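Local atomic coordinates of putative uncharacterized protein (Thermotoga maritima, PDB entry 3CNL), a protein that binds GTP, probably hydrolyses it, and is probably required for a late step in assembly of the 50S ribosomal subunit. Residues Ala100-Ser113 with Val146-Asn158. Numbering follows the deposited sequence.
With GNP (phosphoaminophosphonic acid-guanylate ester), chain B.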
ATOM      1  N   ALA A 100       7.967  -8.630 -22.356  1.00 28.46           N
ATOM      2  CA  ALA A 100       7.909  -8.399 -20.904  1.00 27.44           C
ATOM      3  C   ALA A 100       7.843  -9.702 -20.123  1.00 27.19           C
ATOM      4  O   ALA A 100       7.130 -10.642 -20.493  1.00 26.78           O
ATOM      5  CB  ALA A 100       6.721  -7.486 -20.521  1.00 27.16           C
ATOM      6  N   ARG A 101       8.631  -9.746 -19.058  1.00 26.86           N
ATOM      7  CA  ARG A 101       8.537 -10.778 -18.038  1.00 26.80           C
ATOM      8  C   ARG A 101       8.467  -9.995 -16.740  1.00 25.88           C
ATOM      9  O   ARG A 101       9.386  -9.273 -16.403  1.00 25.35           O
ATOM     10  CB  ARG A 101       9.761 -11.676 -18.064  1.00 27.11           C
ATOM     11  CG  ARG A 101       9.995 -12.310 -19.408  1.00 30.02           C
ATOM     12  CD  ARG A 101      11.446 -12.744 -19.541  1.00 35.31           C
ATOM     13  NE  ARG A 101      11.590 -14.138 -19.152  1.00 39.07           N
ATOM     14  CZ  ARG A 101      11.173 -15.162 -19.897  1.00 42.29           C
ATOM     15  NH1 ARG A 101      10.576 -14.962 -21.092  1.00 43.60           N
ATOM     16  NH2 ARG A 101      11.348 -16.392 -19.447  1.00 42.95           N
ATOM     17  N   VAL A 102       7.350 -10.121 -16.037  1.00 25.17           N
ATOM     18  CA  VAL A 102       6.993  -9.143 -15.024  1.00 24.55           C
ATOM     19  C   VAL A 102       7.037  -9.720 -13.602  1.00 23.69           C
ATOM     20  O   VAL A 102       6.554 -10.823 -13.357  1.00 23.47           O
ATOM     21  CB  VAL A 102       5.586  -8.534 -15.344  1.00 24.39           C
ATOM     22  CG1 VAL A 102       5.180  -7.474 -14.328  1.00 24.08           C
ATOM     23  CG2 VAL A 102       5.545  -7.956 -16.780  1.00 24.24           C
ATOM     24  N   LEU A 103       7.632  -8.960 -12.685  1.00 23.54           N
ATOM     25  CA  LEU A 103       7.480  -9.203 -11.247  1.00 23.08           C
ATOM     26  C   LEU A 103       6.583  -8.120 -10.656  1.00 23.28           C
ATOM     27  O   LEU A 103       6.800  -6.919 -10.850  1.00 22.03           O
ATOM     28  CB  LEU A 103       8.835  -9.213 -10.520  1.00 23.17           C
ATOM     29  CG  LEU A 103       8.828  -9.269  -8.976  1.00 23.22           C
ATOM     30  CD1 LEU A 103       8.397 -10.629  -8.420  1.00 24.14           C
ATOM     31  CD2 LEU A 103      10.179  -8.876  -8.360  1.00 22.42           C
ATOM     32  N   ILE A 104       5.560  -8.563  -9.943  1.00 24.01           N
ATOM     33  CA  ILE A 104       4.752  -7.676  -9.115  1.00 24.30           C
ATOM     34  C   ILE A 104       5.436  -7.569  -7.743  1.00 24.37           C
ATOM     35  O   ILE A 104       5.677  -8.592  -7.099  1.00 24.69           O
ATOM     36  CB  ILE A 104       3.322  -8.267  -8.929  1.00 24.35           C
ATOM     37  CG1 ILE A 104       2.632  -8.506 -10.275  1.00 25.66           C
ATOM     38  CG2 ILE A 104       2.439  -7.372  -8.011  1.00 25.16           C
ATOM     39  CD1 ILE A 104       2.609  -7.299 -11.216  1.00 24.08           C
ATOM     40  N   VAL A 105       5.724  -6.350  -7.280  1.00 23.74           N
ATOM     41  CA  VAL A 105       6.396  -6.170  -5.989  1.00 23.14           C
ATOM     42  C   VAL A 105       5.798  -5.014  -5.150  1.00 23.10           C
ATOM     43  O   VAL A 105       5.194  -4.084  -5.689  1.00 22.54           O
ATOM     44  CB  VAL A 105       7.919  -5.937  -6.173  1.00 22.94           C
ATOM     45  CG1 VAL A 105       8.195  -4.529  -6.690  1.00 22.93           C
ATOM     46  CG2 VAL A 105       8.642  -6.134  -4.859  1.00 24.05           C
ATOM     47  N   GLY A 106       5.995  -5.066  -3.832  1.00 22.45           N
ATOM     48  CA  GLY A 106       5.516  -3.981  -2.956  1.00 22.16           C
ATOM     49  C   GLY A 106       5.599  -4.326  -1.481  1.00 22.45           C
ATOM     50  O   GLY A 106       5.886  -5.476  -1.109  1.00 21.39           O
ATOM     51  N   VAL A 107       5.331  -3.340  -0.628  1.00 22.45           N
ATOM     52  CA  VAL A 107       5.330  -3.617   0.820  1.00 22.31           C
ATOM     53  C   VAL A 107       4.041  -4.365   1.115  1.00 22.64           C
ATOM     54  O   VAL A 107       3.187  -4.430   0.251  1.00 22.79           O
ATOM     55  CB  VAL A 107       5.434  -2.333   1.650  1.00 22.13           C
ATOM     56  CG1 VAL A 107       6.730  -1.568   1.302  1.00 22.20           C
ATOM     57  CG2 VAL A 107       4.160  -1.446   1.458  1.00 22.00           C
ATOM     58  N   PRO A 108       3.903  -4.946   2.324  1.00 23.24           N
ATOM     59  CA  PRO A 108       2.693  -5.679   2.644  1.00 23.31           C
ATOM     60  C   PRO A 108       1.408  -4.866   2.472  1.00 23.28           C
ATOM     61  O   PRO A 108       1.409  -3.650   2.710  1.00 23.52           O
ATOM     62  CB  PRO A 108       2.896  -6.038   4.121  1.00 24.25           C
ATOM     63  CG  PRO A 108       4.381  -6.069   4.311  1.00 24.23           C
ATOM     64  CD  PRO A 108       4.885  -4.976   3.433  1.00 23.41           C
ATOM     65  N   ASN A 109       0.355  -5.546   2.021  1.00 22.79           N
ATOM     66  CA  ASN A 109      -1.044  -5.079   2.062  1.00 22.84           C
ATOM     67  C   ASN A 109      -1.503  -4.164   0.939  1.00 22.09           C
ATOM     68  O   ASN A 109      -2.679  -3.780   0.897  1.00 21.13           O
ATOM     69  CB  ASN A 109      -1.380  -4.416   3.425  1.00 22.83           C
ATOM     70  CG  ASN A 109      -2.854  -4.426   3.714  1.00 22.88           C
ATOM     71  OD1 ASN A 109      -3.470  -5.471   3.647  1.00 23.30           O
ATOM     72  ND2 ASN A 109      -3.443  -3.249   4.007  1.00 22.74           N
ATOM     73  N   THR A 110      -0.610  -3.835   0.013  1.00 22.06           N
ATOM     74  CA  THR A 110      -0.911  -2.799  -1.013  1.00 22.29           C
ATOM     75  C   THR A 110      -1.797  -3.287  -2.154  1.00 22.46           C
ATOM     76  O   THR A 110      -2.207  -2.488  -2.987  1.00 21.98           O
ATOM     77  CB  THR A 110       0.345  -2.236  -1.645  1.00 22.34           C
ATOM     78  OG1 THR A 110       1.089  -3.315  -2.236  1.00 23.05           O
ATOM     79  CG2 THR A 110       1.205  -1.517  -0.598  1.00 22.52           C
ATOM     80  N   GLY A 111      -2.062  -4.594  -2.207  1.00 22.92           N
ATOM     81  CA  GLY A 111      -3.014  -5.150  -3.187  1.00 23.85           C
ATOM     82  C   GLY A 111      -2.425  -6.093  -4.239  1.00 25.00           C
ATOM     83  O   GLY A 111      -3.039  -6.302  -5.290  1.00 24.78           O
ATOM     84  N   LYS A 112      -1.267  -6.682  -3.944  1.00 25.22           N
ATOM     85  CA  LYS A 112      -0.489  -7.427  -4.941  1.00 26.10           C
ATOM     86  C   LYS A 112      -1.139  -8.741  -5.362  1.00 27.38           C
ATOM     87  O   LYS A 112      -1.155  -9.070  -6.558  1.00 27.71           O
ATOM     88  CB  LYS A 112       0.936  -7.664  -4.438  1.00 26.04           C
ATOM     89  CG  LYS A 112       1.668  -6.372  -4.055  1.00 25.35           C
ATOM     90  CD  LYS A 112       3.070  -6.619  -3.481  1.00 25.53           C
ATOM     91  CE  LYS A 112       3.051  -7.448  -2.214  1.00 22.62           C
ATOM     92  NZ  LYS A 112       2.232  -6.803  -1.153  1.00 18.31           N
ATOM     93  N   SER A 113      -1.679  -9.480  -4.386  1.00 27.70           N
ATOM     94  CA  SER A 113      -2.359 -10.755  -4.640  1.00 28.62           C
ATOM     95  C   SER A 113      -3.641 -10.542  -5.439  1.00 28.71           C
ATOM     96  O   SER A 113      -3.947 -11.302  -6.360  1.00 28.52           O
ATOM     97  CB  SER A 113      -2.688 -11.452  -3.328  1.00 28.43           C
ATOM     98  OG  SER A 113      -1.487 -11.774  -2.650  1.00 30.72           O
ATOM     99  N   VAL A 146       2.942 -12.079 -23.030  1.00 28.76           N
ATOM    100  CA  VAL A 146       3.693 -11.557 -21.867  1.00 28.62           C
ATOM    101  C   VAL A 146       3.586 -12.442 -20.616  1.00 28.19           C
ATOM    102  O   VAL A 146       2.509 -12.972 -20.301  1.00 27.66           O
ATOM    103  CB  VAL A 146       3.563 -10.001 -21.574  1.00 29.38           C
ATOM    104  CG1 VAL A 146       2.745  -9.249 -22.587  1.00 30.01           C
ATOM    105  CG2 VAL A 146       3.185  -9.703 -20.097  1.00 29.11           C
ATOM    106  N   LYS A 147       4.721 -12.650 -19.953  1.00 27.51           N
ATOM    107  CA  LYS A 147       4.787 -13.553 -18.810  1.00 27.95           C
ATOM    108  C   LYS A 147       4.753 -12.772 -17.496  1.00 27.96           C
ATOM    109  O   LYS A 147       5.492 -11.798 -17.338  1.00 27.03           O
ATOM    110  CB  LYS A 147       6.077 -14.373 -18.877  1.00 28.19           C
ATOM    111  CG  LYS A 147       5.998 -15.574 -19.797  1.00 28.47           C
ATOM    112  CD  LYS A 147       7.303 -16.321 -19.801  1.00 28.70           C
ATOM    113  CE  LYS A 147       7.231 -17.523 -20.714  1.00 29.83           C
ATOM    114  NZ  LYS A 147       7.065 -17.102 -22.138  1.00 31.37           N
ATOM    115  N   ILE A 148       3.890 -13.194 -16.568  1.00 28.37           N
ATOM    116  CA  ILE A 148       3.858 -12.600 -15.216  1.00 28.85           C
ATOM    117  C   ILE A 148       4.060 -13.666 -14.119  1.00 29.82           C
ATOM    118  O   ILE A 148       3.360 -14.678 -14.121  1.00 30.14           O
ATOM    119  CB  ILE A 148       2.569 -11.735 -15.007  1.00 28.66           C
ATOM    120  CG1 ILE A 148       2.476 -10.678 -16.129  1.00 27.64           C
ATOM    121  CG2 ILE A 148       2.591 -11.026 -13.622  1.00 27.69           C
ATOM    122  CD1 ILE A 148       1.082 -10.131 -16.397  1.00 28.52           C
ATOM    123  N   LEU A 149       5.047 -13.468 -13.232  1.00 30.88           N
ATOM    124  CA  LEU A 149       5.249 -14.349 -12.063  1.00 32.03           C
ATOM    125  C   LEU A 149       3.999 -14.407 -11.203  1.00 32.80           C
ATOM    126  O   LEU A 149       3.440 -13.368 -10.863  1.00 32.88           O
ATOM    127  CB  LEU A 149       6.431 -13.887 -11.208  1.00 32.06           C
ATOM    128  CG  LEU A 149       7.834 -14.130 -11.766  1.00 32.84           C
ATOM    129  CD1 LEU A 149       8.886 -13.440 -10.936  1.00 32.31           C
ATOM    130  CD2 LEU A 149       8.131 -15.630 -11.851  1.00 34.06           C
ATOM    131  N   ASP A 150       3.564 -15.614 -10.843  1.00 33.56           N
ATOM    132  CA  ASP A 150       2.285 -15.760 -10.158  1.00 34.89           C
ATOM    133  C   ASP A 150       2.352 -15.458  -8.655  1.00 34.60           C
ATOM    134  O   ASP A 150       1.324 -15.519  -7.969  1.00 34.85           O
ATOM    135  CB  ASP A 150       1.636 -17.142 -10.425  1.00 35.33           C
ATOM    136  CG  ASP A 150       2.375 -18.286  -9.759  1.00 38.11           C
ATOM    137  OD1 ASP A 150       3.512 -18.105  -9.251  1.00 42.06           O
ATOM    138  OD2 ASP A 150       1.825 -19.404  -9.753  1.00 41.61           O
ATOM    139  N   THR A 151       3.554 -15.162  -8.154  1.00 34.42           N
ATOM    140  CA  THR A 151       3.740 -14.741  -6.758  1.00 34.06           C
ATOM    141  C   THR A 151       4.452 -13.391  -6.659  1.00 33.36           C
ATOM    142  O   THR A 151       5.478 -13.170  -7.319  1.00 33.13           O
ATOM    143  CB  THR A 151       4.476 -15.805  -5.889  1.00 34.68           C
ATOM    144  OG1 THR A 151       5.891 -15.766  -6.133  1.00 36.28           O
ATOM    145  CG2 THR A 151       3.972 -17.183  -6.193  1.00 34.70           C
ATOM    146  N   PRO A 152       3.926 -12.483  -5.810  1.00 32.79           N
ATOM    147  CA  PRO A 152       4.562 -11.183  -5.681  1.00 31.91           C
ATOM    148  C   PRO A 152       5.797 -11.242  -4.793  1.00 31.09           C
ATOM    149  O   PRO A 152       5.925 -12.144  -3.963  1.00 30.51           O
ATOM    150  CB  PRO A 152       3.474 -10.329  -5.018  1.00 31.83           C
ATOM    151  CG  PRO A 152       2.700 -11.277  -4.217  1.00 32.73           C
ATOM    152  CD  PRO A 152       2.739 -12.605  -4.945  1.00 32.86           C
ATOM    153  N   GLY A 153       6.706 -10.299  -4.986  1.00 30.02           N
ATOM    154  CA  GLY A 153       7.782 -10.086  -4.038  1.00 30.42           C
ATOM    155  C   GLY A 153       7.262  -9.140  -2.959  1.00 31.38           C
ATOM    156  O   GLY A 153       6.603  -8.135  -3.258  1.00 30.72           O
ATOM    157  N   ILE A 154       7.536  -9.460  -1.703  1.00 32.01           N
ATOM    158  CA  ILE A 154       7.067  -8.623  -0.602  1.00 33.02           C
ATOM    159  C   ILE A 154       8.271  -7.889  -0.022  1.00 34.15           C
ATOM    160  O   ILE A 154       9.252  -8.514   0.377  1.00 33.77           O
ATOM    161  CB  ILE A 154       6.350  -9.464   0.473  1.00 33.13           C
ATOM    162  CG1 ILE A 154       5.186 -10.237  -0.154  1.00 33.25           C
ATOM    163  CG2 ILE A 154       5.883  -8.585   1.641  1.00 32.88           C
ATOM    164  CD1 ILE A 154       4.628 -11.357   0.710  1.00 35.04           C
ATOM    165  N   LEU A 155       8.190  -6.561   0.009  1.00 34.78           N
ATOM    166  CA  LEU A 155       9.270  -5.732   0.518  1.00 36.30           C
ATOM    167  C   LEU A 155       9.042  -5.280   1.962  1.00 36.88           C
ATOM    168  O   LEU A 155       8.063  -4.604   2.270  1.00 35.73           O
ATOM    169  CB  LEU A 155       9.464  -4.518  -0.396  1.00 36.51           C
ATOM    170  CG  LEU A 155      10.750  -3.683  -0.330  1.00 38.26           C
ATOM    171  CD1 LEU A 155      10.593  -2.435   0.530  1.00 38.35           C
ATOM    172  CD2 LEU A 155      11.998  -4.499   0.071  1.00 38.90           C
ATOM    173  N   TYR A 156       9.962  -5.667   2.840  1.00 38.52           N
ATOM    174  CA  TYR A 156       9.983  -5.189   4.217  1.00 40.49           C
ATOM    175  C   TYR A 156      11.096  -4.168   4.336  1.00 41.63           C
ATOM    176  O   TYR A 156      12.266  -4.498   4.157  1.00 42.94           O
ATOM    177  CB  TYR A 156      10.200  -6.345   5.193  1.00 40.94           C
ATOM    178  CG  TYR A 156       9.255  -7.498   4.964  1.00 42.20           C
ATOM    179  CD1 TYR A 156       8.005  -7.538   5.579  1.00 41.36           C
ATOM    180  CD2 TYR A 156       9.609  -8.547   4.122  1.00 42.32           C
ATOM    181  CE1 TYR A 156       7.134  -8.602   5.365  1.00 42.28           C
ATOM    182  CE2 TYR A 156       8.746  -9.615   3.903  1.00 42.70           C
ATOM    183  CZ  TYR A 156       7.511  -9.632   4.521  1.00 42.58           C
ATOM    184  OH  TYR A 156       6.662 -10.698   4.287  1.00 41.94           O
ATOM    185  N   LYS A 157      10.748  -2.918   4.614  1.00 42.41           N
ATOM    186  CA  LYS A 157      11.759  -1.875   4.613  1.00 42.71           C
ATOM    187  C   LYS A 157      12.086  -1.300   5.989  1.00 43.49           C
ATOM    188  O   LYS A 157      11.366  -1.542   6.954  1.00 43.40           O
ATOM    189  CB  LYS A 157      11.426  -0.785   3.587  1.00 42.87           C
ATOM    190  CG  LYS A 157      10.314   0.166   3.930  1.00 41.78           C
ATOM    191  CD  LYS A 157       9.882   0.867   2.646  1.00 39.81           C
ATOM    192  CE  LYS A 157       9.374   2.243   2.933  1.00 38.84           C
ATOM    193  NZ  LYS A 157       8.959   2.935   1.692  1.00 35.08           N
ATOM    194  N   ASN A 158      13.192  -0.557   6.052  1.00 44.41           N
ATOM    195  CA  ASN A 158      13.719   0.019   7.292  1.00 45.54           C
ATOM    196  C   ASN A 158      12.885   1.205   7.755  1.00 45.49           C
ATOM    197  O   ASN A 158      12.755   2.203   7.038  1.00 45.89           O
ATOM    198  CB  ASN A 158      15.195   0.424   7.102  1.00 45.95           C
ATOM    199  CG  ASN A 158      15.656   1.514   8.078  1.00 47.66           C
ATOM    200  OD1 ASN A 158      15.840   1.275   9.284  1.00 50.43           O
ATOM    201  ND2 ASN A 158      15.871   2.716   7.548  1.00 50.21           N
TER
HETATM  202  PG  GNP B 501       0.440  -8.966   1.398  1.00 38.27           P
HETATM  203  O1G GNP B 501       1.709  -8.901   0.580  1.00 36.49           O
HETATM  204  O2G GNP B 501       0.574  -8.244   2.726  1.00 40.18           O
HETATM  205  O3G GNP B 501       0.011 -10.424   1.505  1.00 37.74           O
HETATM  206  N3B GNP B 501      -0.874  -8.337   0.773  1.00 32.88           N
HETATM  207  PB  GNP B 501      -1.158  -7.942  -0.728  1.00 30.22           P
HETATM  208  O1B GNP B 501      -0.230  -6.851  -1.154  1.00 23.61           O
HETATM  209  O2B GNP B 501      -1.128  -9.187  -1.551  1.00 28.79           O
HETATM  210  O3A GNP B 501      -2.592  -7.378  -0.716  1.00 26.57           O
HETATM  211  PA  GNP B 501      -3.959  -8.094  -0.947  1.00 27.21           P
HETATM  212  O1A GNP B 501      -4.260  -8.190  -2.385  1.00 24.68           O
HETATM  213  O2A GNP B 501      -4.084  -9.334  -0.164  1.00 27.42           O
HETATM  214  O5' GNP B 501      -4.980  -7.057  -0.395  1.00 26.29           O
HETATM  215  C5' GNP B 501      -4.922  -6.555   0.949  1.00 26.42           C
HETATM  216  C4' GNP B 501      -6.291  -5.981   1.298  1.00 27.52           C
HETATM  217  O4' GNP B 501      -6.608  -4.823   0.472  1.00 26.59           O
HETATM  218  C3' GNP B 501      -7.478  -6.911   1.112  1.00 28.88           C
HETATM  219  O3' GNP B 501      -8.419  -6.639   2.140  1.00 31.11           O
HETATM  220  C2' GNP B 501      -8.031  -6.475  -0.236  1.00 27.88           C
HETATM  221  O2' GNP B 501      -9.397  -6.803  -0.340  1.00 29.64           O
HETATM  222  C1' GNP B 501      -7.848  -4.963  -0.180  1.00 25.30           C
HETATM  223  N9  GNP B 501      -7.678  -4.313  -1.477  1.00 24.60           N
HETATM  224  C8  GNP B 501      -6.829  -4.717  -2.487  1.00 24.13           C
HETATM  225  N7  GNP B 501      -6.864  -3.919  -3.528  1.00 26.19           N
HETATM  226  C5  GNP B 501      -7.809  -2.934  -3.170  1.00 24.81           C
HETATM  227  C6  GNP B 501      -8.283  -1.792  -3.872  1.00 25.13           C
HETATM  228  O6  GNP B 501      -7.969  -1.399  -5.010  1.00 22.83           O
HETATM  229  N1  GNP B 501      -9.225  -1.059  -3.126  1.00 24.53           N
HETATM  230  C2  GNP B 501      -9.657  -1.391  -1.852  1.00 25.12           C
HETATM  231  N2  GNP B 501     -10.570  -0.581  -1.277  1.00 26.03           N
HETATM  232  N3  GNP B 501      -9.217  -2.442  -1.182  1.00 23.51           N
HETATM  233  C4  GNP B 501      -8.306  -3.167  -1.902  1.00 24.38           C
HETATM  234  O   HOH W   1       4.679 -11.380  -9.578  1.00 23.23           O
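K147 lays its CD over one face of the R101 guanidinium, 3.8 Å from NH1. The two side chains lie alongside each other, pointing the same way, and R101 also makes a cation-pi contact with W139. At the other end, CG of P108 meets the Y156 ring obliquely at CE1 (3.9 Å) and touches CG2 of I154. Between these ends the strands run parallel in two hydrogen-bonded stretches. L149 N bonds V102 O (3.0 Å), and after a two-residue shift G153 N bonds I104 O (2.9 Å). A water bridges the break: it accepts from I104 N and donates to L149 O and T151 O. G106-S113, between strand 101-106 and helix 112-120, form the P-loop (Walker A) of this circularly permuted GTPase; D150-G153, at the break in strand 147-154, match the DxxG motif of G proteins. K112 crosses P152, CB to CB 3.7 Å, then bends at chi3 (-61°) and chi4 (-58°). Its NZ thereby reaches V107 O, GNP O1G (2.8 Å) and, in a bond modelled doubtfully short, GNP O1B. A methionine here, lacking the ammonium group, would probably leave the gamma-phosphate less firmly held and V107 O without its mate. I154 CG1 lies 3.8 Å from GNP O1G. S113 grips GNP O2B through N and OG (2.8 Å).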